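Local coordinates for sterol regulatory element-binding protein cleavage-activating protein (Schizosaccharomyces pombe, PDB 4YHC), which escorts the membrane-bound transcription factor precursor sre1 for processing at low sterol and low oxygen, and is represented here by the escort's WD40 domain, at residues Glu18-Glu23 and Val412-Gln417. The protein carries 9 engineered substitutions. Sequence-based numbering, arbitrary orientation.
Sequences EKFRIE and VWMYSQ
One face of the Phe-20 ring is covered by Met-414, whose CG lies 3.6 Å from the ring centroid and only 5° off the normal, a CH-pi contact; at the ring edge, near its plane, sits the carbonyl O of Val-412, 3.6 Å from Phe-20 CE2, with Trp-413 N also at the edge, in plane. The ring bridges two neighbouring blades of the WD40 propeller, reaching from strand 20-24, the outermost strand of one four-stranded antiparallel sheet, to strand 406-416, inside a five-stranded one. The axes of strands 20-23 and 412-416 run roughly antiparallel, at 140°, and come no closer than 8.6 Å; without hydrogen bonds between them, the strands meet through side chains packed on each other and, for the Phe-20 ring, on backbone. Phe-20 CG stands anti to the backbone N (chi1 -178°), which carries the ring across until CZ comes within 3.5 Å of the carbonyl C of Trp-413. Met-414 adds a Met-aromatic contact, its SD 4.1 Å from the Phe-20 centroid over the ring face. Val-460 of strand 456-462 touches both Phe-20 and Val-412 in this buried contact. The two methyls of Val-412 divide the work: CG1 meets Phe-20 CZ at 4.0 Å, while CG2 meets Ile-22 CD1 at 4.1 Å.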
loop_
_atom_site.group_PDB
_atom_site.type_symbol
_atom_site.label_atom_id
_atom_site.label_comp_id
_atom_site.label_asym_id
_atom_site.label_seq_id
_atom_site.Cartn_x
_atom_site.Cartn_y
_atom_site.Cartn_z
ATOM N N GLU A 18 -15.617 20.842 -8.106
ATOM C CA GLU A 18 -14.360 21.327 -8.539
ATOM C C GLU A 18 -13.161 20.596 -7.893
ATOM O O GLU A 18 -12.141 20.378 -8.525
ATOM C CB GLU A 18 -14.291 22.839 -8.255
ATOM C CG GLU A 18 -13.073 23.443 -8.923
ATOM C CD GLU A 18 -12.965 24.945 -8.716
ATOM O OE1 GLU A 18 -11.810 25.381 -8.612
ATOM O OE2 GLU A 18 -14.018 25.644 -8.663
ATOM N N LYS A 19 -13.276 20.284 -6.616
ATOM C CA LYS A 19 -12.237 19.579 -5.861
ATOM C C LYS A 19 -12.053 18.109 -6.259
ATOM O O LYS A 19 -11.042 17.500 -5.940
ATOM C CB LYS A 19 -12.590 19.643 -4.399
ATOM C CG LYS A 19 -12.467 21.080 -3.933
ATOM C CD LYS A 19 -12.572 21.310 -2.470
ATOM C CE LYS A 19 -13.741 20.600 -1.856
ATOM N NZ LYS A 19 -13.488 20.508 -0.403
ATOM N N PHE A 20 -13.047 17.529 -6.918
ATOM C CA PHE A 20 -12.918 16.168 -7.471
ATOM C C PHE A 20 -12.176 16.178 -8.804
ATOM O O PHE A 20 -12.645 16.717 -9.836
ATOM C CB PHE A 20 -14.343 15.531 -7.606
ATOM C CG PHE A 20 -14.344 14.112 -8.127
ATOM C CD1 PHE A 20 -13.301 13.276 -7.926
ATOM C CD2 PHE A 20 -15.450 13.625 -8.813
ATOM C CE1 PHE A 20 -13.354 11.973 -8.384
ATOM C CE2 PHE A 20 -15.484 12.358 -9.309
ATOM C CZ PHE A 20 -14.431 11.502 -9.081
ATOM N N ARG A 21 -10.988 15.594 -8.831
ATOM C CA ARG A 21 -10.076 15.831 -9.976
ATOM C C ARG A 21 -9.561 14.543 -10.557
ATOM O O ARG A 21 -9.233 13.583 -9.813
ATOM C CB ARG A 21 -8.831 16.639 -9.548
ATOM C CG ARG A 21 -9.079 18.081 -9.096
ATOM C CD ARG A 21 -9.451 19.011 -10.244
ATOM N NE ARG A 21 -8.374 19.146 -11.232
ATOM C CZ ARG A 21 -7.314 19.938 -11.130
ATOM N NH1 ARG A 21 -7.122 20.676 -10.051
ATOM N NH2 ARG A 21 -6.398 19.922 -12.090
ATOM N N ILE A 22 -9.362 14.551 -11.863
ATOM C CA ILE A 22 -8.596 13.486 -12.529
ATOM C C ILE A 22 -7.637 14.103 -13.465
ATOM O O ILE A 22 -8.010 15.022 -14.179
ATOM C CB ILE A 22 -9.481 12.495 -13.294
ATOM C CG1 ILE A 22 -8.650 11.591 -14.165
ATOM C CG2 ILE A 22 -10.549 13.210 -14.082
ATOM C CD1 ILE A 22 -9.332 10.313 -14.641
ATOM N N GLU A 23 -6.390 13.660 -13.463
ATOM C CA GLU A 23 -5.445 14.098 -14.460
ATOM C C GLU A 23 -4.491 12.948 -14.819
ATOM O O GLU A 23 -4.075 12.207 -13.928
ATOM C CB GLU A 23 -4.557 15.274 -13.937
ATOM C CG GLU A 23 -5.269 16.556 -13.515
ATOM C CD GLU A 23 -5.847 17.350 -14.682
ATOM O OE1 GLU A 23 -6.704 18.205 -14.419
ATOM O OE2 GLU A 23 -5.470 17.107 -15.842
ATOM N N VAL A 412 -15.685 8.360 -13.979
ATOM C CA VAL A 412 -14.761 8.549 -12.837
ATOM C C VAL A 412 -15.560 8.864 -11.624
ATOM O O VAL A 412 -16.400 9.790 -11.628
ATOM C CB VAL A 412 -13.819 9.698 -13.087
ATOM C CG1 VAL A 412 -12.648 9.646 -12.123
ATOM C CG2 VAL A 412 -13.341 9.618 -14.499
ATOM N N TRP A 413 -15.371 8.121 -10.548
ATOM C CA TRP A 413 -16.229 8.370 -9.411
ATOM C C TRP A 413 -15.503 8.338 -8.085
ATOM O O TRP A 413 -14.405 7.798 -7.969
ATOM C CB TRP A 413 -17.415 7.379 -9.383
ATOM C CG TRP A 413 -17.028 5.904 -9.420
ATOM C CD1 TRP A 413 -16.962 5.128 -10.463
ATOM C CD2 TRP A 413 -16.704 5.090 -8.281
ATOM N NE1 TRP A 413 -16.585 3.841 -10.089
ATOM C CE2 TRP A 413 -16.442 3.801 -8.744
ATOM C CE3 TRP A 413 -16.621 5.334 -6.937
ATOM C CZ2 TRP A 413 -16.052 2.740 -7.881
ATOM C CZ3 TRP A 413 -16.216 4.312 -6.092
ATOM C CH2 TRP A 413 -15.970 3.011 -6.579
ATOM N N MET A 414 -16.169 8.881 -7.069
ATOM C CA MET A 414 -15.647 8.845 -5.726
ATOM C C MET A 414 -16.720 8.612 -4.749
ATOM O O MET A 414 -17.865 8.932 -4.997
ATOM C CB MET A 414 -14.951 10.160 -5.410
ATOM C CG MET A 414 -15.805 11.423 -5.554
ATOM S SD MET A 414 -15.144 12.903 -4.622
ATOM C CE MET A 414 -15.097 12.377 -2.929
ATOM N N TYR A 415 -16.354 8.050 -3.615
ATOM C CA TYR A 415 -17.236 7.875 -2.509
ATOM C C TYR A 415 -16.520 8.347 -1.227
ATOM O O TYR A 415 -15.424 7.853 -0.886
ATOM C CB TYR A 415 -17.648 6.403 -2.372
ATOM C CG TYR A 415 -18.664 6.145 -1.256
ATOM C CD1 TYR A 415 -19.995 6.591 -1.387
ATOM C CD2 TYR A 415 -18.297 5.474 -0.103
ATOM C CE1 TYR A 415 -20.929 6.379 -0.367
ATOM C CE2 TYR A 415 -19.199 5.278 0.919
ATOM C CZ TYR A 415 -20.517 5.712 0.777
ATOM O OH TYR A 415 -21.380 5.492 1.810
ATOM N N SER A 416 -17.149 9.288 -0.510
ATOM C CA SER A 416 -16.634 9.758 0.768
ATOM C C SER A 416 -17.270 8.912 1.848
ATOM O O SER A 416 -18.502 9.024 2.072
ATOM C CB SER A 416 -17.003 11.232 0.958
ATOM O OG SER A 416 -16.631 11.644 2.261
ATOM N N GLN A 417 -16.468 8.035 2.483
ATOM C CA GLN A 417 -17.007 7.054 3.393
ATOM C C GLN A 417 -17.578 7.718 4.633
ATOM O O GLN A 417 -18.498 7.148 5.238
ATOM C CB GLN A 417 -15.965 6.041 3.855
ATOM C CG GLN A 417 -15.206 5.369 2.737
ATOM C CD GLN A 417 -15.000 3.886 2.889
ATOM O OE1 GLN A 417 -15.972 3.153 2.951
ATOM N NE2 GLN A 417 -13.704 3.409 2.799
#